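Local coordinates for protein importin subunit beta-1 (Saccharomyces cerevisiae, PDB 5OWU) that carries proteins into the nucleus together with importin alpha, the adaptor that recognises classical nuclear localization signals in cargo, at residues S415-M420 / P453-A458; T430-I435 / T471-T476; R437-V442 / I478-Q483; P491-Y496 / Y530-V535; G502-A507 / S522-M527. All coordinates share one frame; numbering follows the deposited sequence. Where two conformers were deposited one is given.

In the fold
The five contacts follow three successive HEAT repeats, numbers 10 to 12, along the superhelix of importin beta. Contact 1 joins the first helices of repeats 10 and 11 (402-418 and 452-463). Contacts 2 and 3, with centres about 10 Å apart, lie on the second helices, 425-442 and 467-484. Contact 5 pairs the two helices of repeat 12; contact 4, about 14 Å away between centres, joins the segments leading into and out of that repeat, so that contact 5 lies between its two segments in sequence. Tyr496 of contact 4 probably hydrogen-bonds Met527 O of contact 5. Contacts 1 to 3 interleave along the chain, and contacts 4 and 5 come after them. Packing between and within repeats thus makes one continuous stack of helices.

Contact 1 of 5, residues S415-M420 / P453-A458; sequences SILNLM and PGVVQA
Leu417 lays its CD2 methyl on the turn Gly454-Ala458, and Met420, three residues further on, lies against the same turn at Ala458. The two differ in reach: Leu417 makes its contacts mainly with one branch, CD2, whereas Met420 uses both the start and the end of its chain. CD2 of Leu417 comes within 3.9 Å of Gly454 O, so the methyl rests on helix backbone as well as on side chains. The same CD2 is 4.0 Å from Ala458 CB and 4.1 Å from Val455 CG2. The CA-CB bond of Val455 points away from Leu417, but its CG2 branch, beside the backbone N, turns back far enough to touch. Met420 CG faces Ala458 CB at 4.0 Å. With its chain folded at chi2 (-66°) and chi3 (-70°), Met420 then swings its methyl CE to within 3.7 Å of Ala458 O. Leu417 CD2 and Met420 CG thus converge on Ala458 CB, and every touch is apolar or a methyl against a carbonyl. Met420 also touches Thr431 and Ile435 on helix 425-442 and Val469 and Cys473 on helix 467-484. Such side-by-side packing of the first helices of consecutive repeats, here HEAT 10 and HEAT 11, is typical of the outer layer of a HEAT-repeat superhelix.

Contact 2 of 5, residues T430-I435 / T471-T476; sequences TTAWCI and TNCSWT
In Trp433 and Trp475 alike CG stands opposite the backbone N (chi1 171° and 175°), and on two parallel helices this sends both indoles out the same way, side by side. Their planes are only 7° from parallel, but the rings are so far offset, with centroids of the Trp433 five-membered and Trp475 six-membered rings 5.0 Å apart, that little of one lies over the other. The closest ring atoms are Trp475 CZ3 and Trp433 CD1, 3.6 Å apart. That CZ3 edge also meets the carbonyl Trp433 O at 3.2 Å, close to the plane of the Trp475 ring. Trp475 was modelled in two conformers, and these ring contacts belong to one of them. Beside the rings, Thr476 has OG1 beside its backbone N, 2.9 Å from Ala432 O across the contact. Asn472 O, on its own helix, is just as near, and the single hydroxyl proton can go to either carbonyl. Ala432 CB packs on Asn472 CB at 3.7 Å and on Cys473 SG at 4.0 Å, while Ile435 CG2 meets Thr476 CG2 at 3.7 Å. The amide of Asn472 is held by Glu429 O, which binds ND2. Helix 452-463 packs on this pair through Val455 on Ile435 and Cys459 on Thr476, helix 383-395 meets Trp433 through Met391 and Ser395, and helix 516-530 adjoins Thr471 and Ser474.

Contact 3 of 5, residues R437-V442 / I478-Q483; sequences RIADSV and INLVEQ
Asp440 and Asn479, whose CA atoms are 5.0 Å apart, mark where helices 437-442 and 478-483 run in the same sense, crossing at 18° with their axes as close as 7.9 Å. The carboxylate of Asp440 stacks on the amide of Asn479, the two planes 12° apart. It is the flat faces that meet, and Asn479 ND2 comes within 3.4 Å of Asp440 CB. What fixes the amide is Gly436 O, which takes a hydrogen bond from ND2. Next to the polar pair lies an apolar one: Leu480 CD2 presses on Ala439 CB at 3.5 Å, although the CA-CB bond of Leu480 heads away from the other helix. In HEAT-repeat proteins the second helices of neighbouring repeats pack nearly parallel in this way, and here they are those of HEAT 10 and 11. Gln483, bent at chi2 (-65°), folds its chain over two backbone carbonyls, with CG against Ala439 O and Asp440 O. Its NE2 donates to a water 2.9 Å away, which in turn makes a weak bond to Ala439 O. A second water stands between two acids, 2.6 Å from Asp440 OD1, and similarly close to Glu482 OE1. These two carboxylate oxygens, OD1 of Asp440 and OE1 of Glu482, are 4.8 Å apart, and the water between them probably eases the repulsion of like charges.

Contact 4 of 5, residues P491-Y496 / Y530-V535; sequences PIYNFY and YATDTV
Tyr493 OH donates a hydrogen bond of 2.7 Å to Tyr530 O, the polar link across this contact. The hydroxyl approaches in the carbonyl plane, with a C=O...donor angle of 156°. Tyr496 OH lies close to the same peptide, but its hydrogen bond goes to Met527 O in the last turn of helix 516-530; both tyrosine hydroxyls therefore grip backbone carbonyls at or near the end of that helix. Around the aromatic rings the contacts are of another kind. Thr532 faces Tyr493 from the opposite direction, its OG1 lying 3.9 Å above the ring plane, over the centre. Thr532 CG2 meets the phenol end of the ring, 3.4 Å from Tyr493 CZ. The other face of this ring is covered by Ile492 CG2, and the ring is thus sandwiched between its own neighbour and the far segment. Purely apolar packing centres on Val535, which crosses both tyrosines at about a right angle. Its CG1 touches Tyr496 CB at 3.7 Å and also reaches Tyr493 CB. Its CG2 rests against Tyr496 CD2 at 3.6 Å, while Ala531 CB lies 4.1 Å from Tyr496 CE2. Val535 occupies the N-cap position of helix 536-553, so the valine packed on the two tyrosines stands immediately before the next helix. Contacts between linkers, one leading into HEAT 12 and the other leading from it to HEAT 13, belong to the turn regions of a HEAT-repeat solenoid.

Contact 5 of 5, residues G502-A507 / S522-M527; sequences GLIGAA and SALTTM
Leu503 can be followed outward from CB, which meets Leu524 at once: Leu524 CD2 is 3.6 Å away, and Leu524 CG follows at 4.1 Å. CG stands opposite the carbonyl carbon (chi1 -73°), and this carries the fork across towards the facing helix. There the two methyls divide their work. CD1 reaches Met527 CG at 3.6 Å and approaches Ala523 CB at 3.7 Å, with Met527 SD a little further off. CD2 turns the other way along the helix and lies 3.6 Å from Ala523 CB. Ala523 CB thus sits against both tips of the leucine, while Leu524 packs on its CB. In return Leu524, whose CA-CB bond runs obliquely to the facing helix, brings its branches close: CD2 also comes within 4.4 Å of Ile504 CG1, and CD1 lies 4.2 Å from Ala507 CB. Met527, bent at chi2 and chi3, crosses Leu503 obliquely and offers CG rather than its methyl end. The two helical segments run in opposite senses, at 149°, as the paired helices of one HEAT repeat do, here HEAT 12. Phe545 of helix 536-553 touches Ile504, Ala507 and Leu524, and helix 467-484 reaches Leu503 through Ser474 and Ala523 through Ile478. Each touch between the two segments is carbon or sulfur against carbon, so cohesion here rests on shape and burial from water, with no directional bond setting the spacing of the pair.

Contact 1 of 5, residues S415-M420 / P453-A458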
# COMPACT_ATOMS: atom_id res chain seq x y z
N SER A 415 -14.32 -34.89 -1.36
CA SER A 415 -14.24 -34.55 -2.78
C SER A 415 -13.08 -33.59 -3.07
O SER A 415 -12.43 -33.68 -4.12
CB SER A 415 -15.56 -33.94 -3.24
OG SER A 415 -15.86 -32.77 -2.51
N ILE A 416 -12.81 -32.66 -2.15
CA ILE A 416 -11.72 -31.70 -2.36
C ILE A 416 -10.37 -32.41 -2.32
O ILE A 416 -9.51 -32.19 -3.18
CB ILE A 416 -11.80 -30.56 -1.34
CG1 ILE A 416 -13.01 -29.67 -1.64
CG2 ILE A 416 -10.52 -29.71 -1.36
CD1 ILE A 416 -13.31 -28.64 -0.56
N LEU A 417 -10.17 -33.26 -1.31
CA LEU A 417 -8.93 -34.03 -1.24
C LEU A 417 -8.78 -34.92 -2.45
O LEU A 417 -7.67 -35.15 -2.93
CB LEU A 417 -8.91 -34.87 0.04
CG LEU A 417 -8.83 -34.13 1.38
CD1 LEU A 417 -8.95 -35.11 2.53
CD2 LEU A 417 -7.53 -33.35 1.48
N ASN A 418 -9.89 -35.45 -2.97
CA ASN A 418 -9.81 -36.28 -4.17
C ASN A 418 -9.34 -35.46 -5.36
O ASN A 418 -8.60 -35.96 -6.21
CB ASN A 418 -11.17 -36.92 -4.47
CG ASN A 418 -11.15 -37.74 -5.75
OD1 ASN A 418 -10.44 -38.74 -5.84
ND2 ASN A 418 -11.92 -37.31 -6.74
N LEU A 419 -9.74 -34.18 -5.43
CA LEU A 419 -9.27 -33.36 -6.54
C LEU A 419 -7.77 -33.10 -6.52
O LEU A 419 -7.24 -32.60 -7.52
CB LEU A 419 -10.01 -32.02 -6.58
CG LEU A 419 -11.45 -32.06 -7.09
CD1 LEU A 419 -12.04 -30.68 -7.02
CD2 LEU A 419 -11.53 -32.59 -8.51
N MET A 420 -7.07 -33.39 -5.43
CA MET A 420 -5.61 -33.26 -5.46
C MET A 420 -4.96 -34.29 -6.37
O MET A 420 -3.79 -34.13 -6.74
CB MET A 420 -5.02 -33.36 -4.06
CG MET A 420 -5.31 -32.16 -3.17
SD MET A 420 -4.54 -30.62 -3.73
CE MET A 420 -2.80 -30.92 -3.40
N PRO A 453 -5.04 -36.18 8.90
CA PRO A 453 -4.01 -37.00 8.24
C PRO A 453 -4.12 -36.97 6.73
O PRO A 453 -3.09 -36.92 6.04
CB PRO A 453 -4.24 -38.40 8.82
CG PRO A 453 -5.00 -38.18 10.10
CD PRO A 453 -5.84 -36.97 9.85
N GLY A 454 -5.34 -37.00 6.19
CA GLY A 454 -5.51 -36.91 4.75
C GLY A 454 -5.14 -35.55 4.18
O GLY A 454 -4.62 -35.45 3.07
N VAL A 455 -5.42 -34.48 4.94
CA VAL A 455 -5.00 -33.15 4.52
C VAL A 455 -3.47 -33.08 4.45
O VAL A 455 -2.89 -32.64 3.44
CB VAL A 455 -5.58 -32.08 5.47
CG1 VAL A 455 -4.93 -30.72 5.26
CG2 VAL A 455 -7.08 -31.97 5.28
N VAL A 456 -2.80 -33.51 5.52
CA VAL A 456 -1.34 -33.48 5.53
C VAL A 456 -0.79 -34.31 4.39
O VAL A 456 0.12 -33.88 3.67
CB VAL A 456 -0.81 -33.95 6.90
CG1 VAL A 456 0.71 -34.22 6.85
CG2 VAL A 456 -1.15 -32.93 7.98
N GLN A 457 -1.34 -35.51 4.19
CA GLN A 457 -0.85 -36.37 3.12
C GLN A 457 -1.02 -35.71 1.75
O GLN A 457 -0.13 -35.79 0.90
CB GLN A 457 -1.55 -37.73 3.16
CG GLN A 457 -0.70 -38.88 2.66
CD GLN A 457 0.63 -39.00 3.41
OE1 GLN A 457 0.66 -38.97 4.64
NE2 GLN A 457 1.72 -39.11 2.66
N ALA A 458 -2.16 -35.04 1.53
CA ALA A 458 -2.36 -34.35 0.26
C ALA A 458 -1.32 -33.25 0.08
O ALA A 458 -0.83 -33.02 -1.03
CB ALA A 458 -3.77 -33.76 0.18

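Contact 2 of 5, residues T430-I435 / T471-T476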
# COMPACT_ATOMS: atom_id res chain seq x y z
N THR A 430 -5.57 -25.03 -7.81
CA THR A 430 -6.62 -24.34 -7.08
C THR A 430 -7.12 -25.16 -5.91
O THR A 430 -7.49 -24.60 -4.88
CB THR A 430 -7.75 -23.97 -8.04
OG1 THR A 430 -7.21 -23.14 -9.07
CG2 THR A 430 -8.89 -23.24 -7.30
N THR A 431 -7.12 -26.49 -6.03
CA THR A 431 -7.51 -27.35 -4.91
C THR A 431 -6.55 -27.19 -3.74
O THR A 431 -6.99 -27.12 -2.58
CB THR A 431 -7.57 -28.81 -5.37
OG1 THR A 431 -8.57 -28.95 -6.38
CG2 THR A 431 -7.89 -29.76 -4.20
N ALA A 432 -5.25 -27.15 -4.01
CA ALA A 432 -4.29 -26.90 -2.94
C ALA A 432 -4.56 -25.56 -2.27
O ALA A 432 -4.57 -25.44 -1.04
CB ALA A 432 -2.86 -26.95 -3.48
N TRP A 433 -4.78 -24.52 -3.09
CA TRP A 433 -5.18 -23.23 -2.53
C TRP A 433 -6.43 -23.35 -1.67
O TRP A 433 -6.50 -22.79 -0.57
CB TRP A 433 -5.40 -22.23 -3.67
CG TRP A 433 -6.00 -20.92 -3.25
CD1 TRP A 433 -5.34 -19.84 -2.75
CD2 TRP A 433 -7.39 -20.56 -3.32
NE1 TRP A 433 -6.23 -18.82 -2.50
CE2 TRP A 433 -7.49 -19.23 -2.84
CE3 TRP A 433 -8.55 -21.21 -3.74
CZ2 TRP A 433 -8.70 -18.55 -2.77
CZ3 TRP A 433 -9.75 -20.54 -3.67
CH2 TRP A 433 -9.82 -19.22 -3.19
N CYS A 434 -7.43 -24.07 -2.16
CA CYS A 434 -8.69 -24.21 -1.43
C CYS A 434 -8.47 -24.85 -0.07
O CYS A 434 -9.08 -24.46 0.93
CB CYS A 434 -9.68 -25.02 -2.26
SG CYS A 434 -11.29 -25.19 -1.51
N ILE A 435 -7.59 -25.85 -0.01
CA ILE A 435 -7.27 -26.48 1.26
C ILE A 435 -6.62 -25.47 2.18
O ILE A 435 -6.90 -25.43 3.39
CB ILE A 435 -6.39 -27.73 1.04
CG1 ILE A 435 -7.19 -28.78 0.25
CG2 ILE A 435 -5.93 -28.31 2.36
CD1 ILE A 435 -6.38 -29.94 -0.24
N THR A 471 3.86 -24.92 -4.54
CA THR A 471 3.85 -23.59 -3.92
C THR A 471 2.61 -23.40 -3.07
O THR A 471 2.68 -22.95 -1.91
CB THR A 471 3.94 -22.53 -5.02
OG1 THR A 471 5.22 -22.63 -5.66
CG2 THR A 471 3.76 -21.12 -4.47
N ASN A 472 1.45 -23.76 -3.62
CA ASN A 472 0.22 -23.63 -2.86
C ASN A 472 0.20 -24.58 -1.67
O ASN A 472 -0.39 -24.25 -0.63
CB ASN A 472 -0.97 -23.83 -3.79
CG ASN A 472 -1.24 -22.61 -4.64
OD1 ASN A 472 -0.68 -21.54 -4.38
ND2 ASN A 472 -2.09 -22.75 -5.65
N CYS A 473 0.86 -25.73 -1.78
CA CYS A 473 0.93 -26.64 -0.63
C CYS A 473 1.79 -26.06 0.49
O CYS A 473 1.48 -26.26 1.67
CB CYS A 473 1.46 -28.00 -1.08
SG CYS A 473 0.24 -28.92 -2.01
N SER A 474 2.88 -25.35 0.15
CA SER A 474 3.66 -24.70 1.19
C SER A 474 2.84 -23.62 1.89
O SER A 474 2.86 -23.51 3.13
CB SER A 474 4.95 -24.10 0.60
OG SER A 474 5.93 -25.11 0.43
N TRP A 475 2.14 -22.78 1.12
CA TRP A 475 1.26 -21.76 1.70
C TRP A 475 0.22 -22.40 2.61
O TRP A 475 -0.09 -21.89 3.70
CB TRP A 475 0.58 -20.98 0.57
CG TRP A 475 -0.46 -19.95 0.99
CD1 TRP A 475 -0.23 -18.71 1.50
CD2 TRP A 475 -1.90 -20.07 0.88
NE1 TRP A 475 -1.42 -18.05 1.74
CE2 TRP A 475 -2.45 -18.87 1.36
CE3 TRP A 475 -2.76 -21.08 0.43
CZ2 TRP A 475 -3.83 -18.64 1.41
CZ3 TRP A 475 -4.14 -20.86 0.48
CH2 TRP A 475 -4.66 -19.65 0.97
N THR A 476 -0.35 -23.53 2.17
CA THR A 476 -1.36 -24.23 2.94
C THR A 476 -0.78 -24.78 4.24
O THR A 476 -1.43 -24.72 5.29
CB THR A 476 -1.95 -25.36 2.09
OG1 THR A 476 -2.74 -24.77 1.04
CG2 THR A 476 -2.81 -26.33 2.91

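Contact 3 of 5, residues R437-V442 / I478-Q483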
# COMPACT_ATOMS: atom_id res chain seq x y z
N ARG A 437 -7.24 -22.26 2.16
CA ARG A 437 -8.32 -21.38 2.61
C ARG A 437 -9.12 -22.01 3.75
O ARG A 437 -9.44 -21.34 4.75
CB ARG A 437 -9.24 -21.06 1.42
CG ARG A 437 -8.55 -20.27 0.31
CD ARG A 437 -8.49 -18.78 0.66
NE ARG A 437 -9.85 -18.25 0.73
CZ ARG A 437 -10.16 -17.00 1.09
NH1 ARG A 437 -9.21 -16.13 1.40
NH2 ARG A 437 -11.43 -16.64 1.13
N ILE A 438 -9.45 -23.29 3.61
CA ILE A 438 -10.13 -24.01 4.68
C ILE A 438 -9.29 -23.96 5.94
O ILE A 438 -9.77 -23.64 7.03
CB ILE A 438 -10.42 -25.46 4.24
CG1 ILE A 438 -11.38 -25.46 3.05
CG2 ILE A 438 -11.03 -26.25 5.39
CD1 ILE A 438 -11.59 -26.81 2.42
N ALA A 439 -7.99 -24.27 5.80
CA ALA A 439 -7.11 -24.26 6.96
C ALA A 439 -7.03 -22.87 7.56
O ALA A 439 -7.00 -22.71 8.78
CB ALA A 439 -5.72 -24.75 6.57
N ASP A 440 -7.00 -21.85 6.71
CA ASP A 440 -6.68 -20.51 7.18
C ASP A 440 -7.82 -19.92 8.00
O ASP A 440 -7.58 -19.26 9.02
CB ASP A 440 -6.35 -19.61 6.00
CG ASP A 440 -5.57 -18.38 6.41
OD1 ASP A 440 -4.84 -18.46 7.42
OD2 ASP A 440 -5.69 -17.33 5.74
N SER A 441 -9.07 -20.14 7.57
CA SER A 441 -10.19 -19.49 8.25
C SER A 441 -10.89 -20.38 9.27
O SER A 441 -11.35 -19.88 10.30
CB SER A 441 -11.20 -18.99 7.22
OG SER A 441 -10.70 -17.86 6.53
N VAL A 442 -11.01 -21.69 9.02
CA VAL A 442 -11.65 -22.58 9.97
C VAL A 442 -10.86 -23.88 10.12
O VAL A 442 -11.38 -24.97 9.89
CB VAL A 442 -13.13 -22.82 9.58
CG1 VAL A 442 -13.28 -23.46 8.19
CG2 VAL A 442 -13.86 -23.61 10.64
N ILE A 478 1.77 -23.50 5.89
CA ILE A 478 1.89 -22.33 6.75
C ILE A 478 0.56 -22.06 7.45
O ILE A 478 0.51 -21.91 8.68
CB ILE A 478 2.38 -21.12 5.94
CG1 ILE A 478 3.85 -21.31 5.57
CG2 ILE A 478 2.21 -19.82 6.74
CD1 ILE A 478 4.37 -20.33 4.53
N ASN A 479 -0.53 -22.01 6.68
CA ASN A 479 -1.84 -21.75 7.29
C ASN A 479 -2.19 -22.78 8.35
O ASN A 479 -2.68 -22.43 9.44
CB ASN A 479 -2.92 -21.72 6.22
CG ASN A 479 -2.79 -20.55 5.29
OD1 ASN A 479 -2.00 -19.65 5.54
ND2 ASN A 479 -3.59 -20.53 4.23
N LEU A 480 -1.98 -24.06 8.05
CA LEU A 480 -2.30 -25.11 9.01
C LEU A 480 -1.55 -24.90 10.32
O LEU A 480 -2.15 -24.96 11.40
CB LEU A 480 -1.95 -26.48 8.44
CG LEU A 480 -2.96 -27.13 7.51
CD1 LEU A 480 -2.35 -28.38 6.89
CD2 LEU A 480 -4.24 -27.47 8.26
N VAL A 481 -0.24 -24.67 10.23
CA VAL A 481 0.56 -24.52 11.44
C VAL A 481 0.13 -23.27 12.21
O VAL A 481 -0.05 -23.31 13.43
CB VAL A 481 2.06 -24.47 11.09
CG1 VAL A 481 2.91 -24.13 12.31
CG2 VAL A 481 2.48 -25.81 10.50
N GLU A 482 -0.06 -22.16 11.50
CA GLU A 482 -0.43 -20.91 12.16
C GLU A 482 -1.76 -21.04 12.90
O GLU A 482 -1.91 -20.56 14.03
CB GLU A 482 -0.51 -19.78 11.14
CG GLU A 482 0.84 -19.19 10.74
CD GLU A 482 0.71 -18.10 9.69
OE1 GLU A 482 -0.38 -17.94 9.12
OE2 GLU A 482 1.72 -17.42 9.43
N GLN A 483 -2.74 -21.71 12.28
CA GLN A 483 -4.06 -21.76 12.87
C GLN A 483 -4.22 -22.88 13.90
O GLN A 483 -5.08 -22.77 14.77
CB GLN A 483 -5.11 -21.93 11.77
CG GLN A 483 -5.16 -20.75 10.82
CD GLN A 483 -5.60 -19.47 11.51
OE1 GLN A 483 -4.93 -18.45 11.45
NE2 GLN A 483 -6.74 -19.54 12.18
O HOH W 1 -8.81 -21.34 11.29
O HOH W 2 -2.95 -18.17 9.22

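Contact 4 of 5, residues P491-Y496 / Y530-V535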
# COMPACT_ATOMS: atom_id res chain seq x y z
N PRO A 491 -2.94 -30.54 17.46
CA PRO A 491 -2.74 -31.77 16.69
C PRO A 491 -1.62 -31.66 15.66
O PRO A 491 -0.99 -32.68 15.33
CB PRO A 491 -4.10 -32.00 16.02
CG PRO A 491 -4.70 -30.63 15.91
CD PRO A 491 -4.17 -29.82 17.07
N ILE A 492 -1.30 -30.45 15.19
CA ILE A 492 -0.39 -30.32 14.06
C ILE A 492 1.01 -30.81 14.41
O ILE A 492 1.76 -31.24 13.53
CB ILE A 492 -0.34 -28.86 13.56
CG1 ILE A 492 0.29 -28.79 12.17
CG2 ILE A 492 0.45 -27.96 14.52
CD1 ILE A 492 -0.48 -29.54 11.08
N TYR A 493 1.38 -30.77 15.70
CA TYR A 493 2.73 -31.17 16.07
C TYR A 493 2.95 -32.66 15.83
O TYR A 493 4.08 -33.07 15.52
CB TYR A 493 3.02 -30.78 17.52
CG TYR A 493 3.10 -29.28 17.68
CD1 TYR A 493 4.05 -28.54 16.99
CD2 TYR A 493 2.20 -28.59 18.49
CE1 TYR A 493 4.11 -27.15 17.11
CE2 TYR A 493 2.25 -27.21 18.61
CZ TYR A 493 3.21 -26.49 17.92
OH TYR A 493 3.27 -25.12 18.04
N ASN A 494 1.89 -33.48 15.90
CA ASN A 494 2.06 -34.89 15.56
C ASN A 494 2.56 -35.07 14.13
O ASN A 494 3.13 -36.12 13.82
CB ASN A 494 0.74 -35.64 15.74
CG ASN A 494 0.29 -35.69 17.19
OD1 ASN A 494 1.11 -35.86 18.10
ND2 ASN A 494 -1.01 -35.56 17.41
N PHE A 495 2.36 -34.08 13.26
CA PHE A 495 2.78 -34.15 11.87
C PHE A 495 4.03 -33.34 11.58
O PHE A 495 4.45 -33.28 10.42
CB PHE A 495 1.63 -33.68 10.96
CG PHE A 495 0.37 -34.48 11.13
CD1 PHE A 495 0.17 -35.66 10.43
CD2 PHE A 495 -0.61 -34.05 12.00
CE1 PHE A 495 -1.00 -36.39 10.59
CE2 PHE A 495 -1.78 -34.77 12.17
CZ PHE A 495 -1.97 -35.95 11.47
N TYR A 496 4.63 -32.72 12.60
CA TYR A 496 5.79 -31.87 12.35
C TYR A 496 6.91 -32.61 11.62
O TYR A 496 7.39 -32.09 10.59
CB TYR A 496 6.29 -31.28 13.67
CG TYR A 496 6.26 -29.76 13.72
CD1 TYR A 496 5.05 -29.08 13.66
CD2 TYR A 496 7.42 -29.02 13.84
CE1 TYR A 496 5.01 -27.71 13.71
CE2 TYR A 496 7.39 -27.64 13.90
CZ TYR A 496 6.18 -26.99 13.83
OH TYR A 496 6.14 -25.61 13.88
N TYR A 530 7.04 -21.65 15.12
CA TYR A 530 6.02 -22.28 15.94
C TYR A 530 6.49 -23.56 16.62
O TYR A 530 5.69 -24.20 17.31
CB TYR A 530 4.77 -22.57 15.10
CG TYR A 530 3.97 -21.33 14.80
CD1 TYR A 530 4.25 -20.55 13.68
CD2 TYR A 530 2.94 -20.92 15.64
CE1 TYR A 530 3.52 -19.40 13.41
CE2 TYR A 530 2.21 -19.78 15.38
CZ TYR A 530 2.50 -19.03 14.26
OH TYR A 530 1.76 -17.90 14.00
N ALA A 531 7.75 -23.95 16.47
CA ALA A 531 8.20 -25.22 17.04
C ALA A 531 8.13 -25.17 18.56
O ALA A 531 8.39 -24.14 19.18
CB ALA A 531 9.62 -25.55 16.58
N THR A 532 7.75 -26.30 19.15
CA THR A 532 7.71 -26.47 20.59
C THR A 532 8.79 -27.46 21.01
O THR A 532 9.41 -28.12 20.17
CB THR A 532 6.34 -26.98 21.05
OG1 THR A 532 6.10 -28.26 20.44
CG2 THR A 532 5.23 -26.03 20.63
N ASP A 533 8.99 -27.58 22.32
CA ASP A 533 10.01 -28.51 22.80
C ASP A 533 9.69 -29.94 22.38
O ASP A 533 10.61 -30.72 22.11
CB ASP A 533 10.14 -28.41 24.32
CG ASP A 533 10.79 -27.10 24.76
OD1 ASP A 533 11.69 -26.60 24.04
OD2 ASP A 533 10.41 -26.58 25.83
N THR A 534 8.41 -30.28 22.27
CA THR A 534 8.02 -31.64 21.89
C THR A 534 8.52 -32.01 20.50
O THR A 534 8.62 -33.21 20.21
CB THR A 534 6.49 -31.79 21.95
OG1 THR A 534 6.02 -31.46 23.26
CG2 THR A 534 6.07 -33.22 21.63
N VAL A 535 8.84 -31.04 19.65
CA VAL A 535 9.32 -31.33 18.31
C VAL A 535 10.74 -30.78 18.17
O VAL A 535 11.17 -30.44 17.06
CB VAL A 535 8.39 -30.76 17.22
CG1 VAL A 535 7.02 -31.45 17.28
CG2 VAL A 535 8.23 -29.26 17.36

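Contact 5 of 5, residues G502-A507 / S522-M527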
# COMPACT_ATOMS: atom_id res chain seq x y z
N GLY A 502 8.90 -33.21 4.25
CA GLY A 502 8.37 -32.82 2.95
C GLY A 502 8.89 -31.46 2.53
O GLY A 502 9.35 -31.27 1.39
N LEU A 503 8.88 -30.50 3.46
CA LEU A 503 9.31 -29.15 3.11
C LEU A 503 10.78 -29.15 2.74
O LEU A 503 11.18 -28.50 1.76
CB LEU A 503 9.02 -28.20 4.27
CG LEU A 503 7.54 -27.83 4.48
CD1 LEU A 503 7.34 -27.06 5.76
CD2 LEU A 503 7.04 -27.03 3.31
N ILE A 504 11.60 -29.93 3.45
CA ILE A 504 13.01 -29.97 3.10
C ILE A 504 13.15 -30.45 1.67
O ILE A 504 13.89 -29.87 0.87
CB ILE A 504 13.81 -30.83 4.10
CG1 ILE A 504 13.97 -30.08 5.43
CG2 ILE A 504 15.20 -31.17 3.54
CD1 ILE A 504 14.61 -30.92 6.53
N GLY A 505 12.37 -31.47 1.31
CA GLY A 505 12.43 -31.98 -0.05
C GLY A 505 12.13 -30.91 -1.07
O GLY A 505 12.81 -30.82 -2.10
N ALA A 506 11.13 -30.07 -0.80
CA ALA A 506 10.79 -29.02 -1.76
C ALA A 506 11.84 -27.93 -1.75
O ALA A 506 12.12 -27.32 -2.79
CB ALA A 506 9.41 -28.44 -1.46
N ALA A 507 12.45 -27.69 -0.59
CA ALA A 507 13.53 -26.71 -0.53
C ALA A 507 14.76 -27.20 -1.26
O ALA A 507 15.56 -26.38 -1.72
CB ALA A 507 13.86 -26.38 0.93
N SER A 522 10.04 -20.51 2.96
CA SER A 522 9.18 -19.70 3.81
C SER A 522 8.44 -20.57 4.81
O SER A 522 8.36 -20.22 6.00
CB SER A 522 8.20 -18.89 2.96
OG SER A 522 7.42 -18.04 3.78
N ALA A 523 7.92 -21.72 4.37
CA ALA A 523 7.19 -22.57 5.30
C ALA A 523 8.12 -23.10 6.37
O ALA A 523 7.72 -23.18 7.55
CB ALA A 523 6.50 -23.72 4.55
N LEU A 524 9.37 -23.38 6.01
CA LEU A 524 10.32 -23.82 7.03
C LEU A 524 10.47 -22.76 8.11
O LEU A 524 10.55 -23.08 9.30
CB LEU A 524 11.67 -24.16 6.40
CG LEU A 524 11.74 -25.47 5.62
CD1 LEU A 524 13.13 -25.64 5.04
CD2 LEU A 524 11.38 -26.67 6.50
N THR A 525 10.47 -21.48 7.71
CA THR A 525 10.57 -20.43 8.71
C THR A 525 9.39 -20.52 9.67
O THR A 525 9.57 -20.51 10.90
CB THR A 525 10.64 -19.07 8.03
OG1 THR A 525 11.86 -19.01 7.26
CG2 THR A 525 10.64 -17.95 9.04
N THR A 526 8.18 -20.68 9.13
CA THR A 526 7.02 -20.88 9.98
C THR A 526 7.23 -22.08 10.90
O THR A 526 6.99 -22.00 12.11
CB THR A 526 5.77 -21.07 9.12
OG1 THR A 526 5.50 -19.86 8.39
CG2 THR A 526 4.55 -21.41 9.96
N MET A 527 7.73 -23.20 10.35
CA MET A 527 7.90 -24.38 11.19
C MET A 527 8.82 -24.05 12.36
O MET A 527 8.58 -24.48 13.50
CB MET A 527 8.47 -25.56 10.40
CG MET A 527 7.69 -25.96 9.17
SD MET A 527 5.96 -26.25 9.52
CE MET A 527 6.00 -27.87 10.27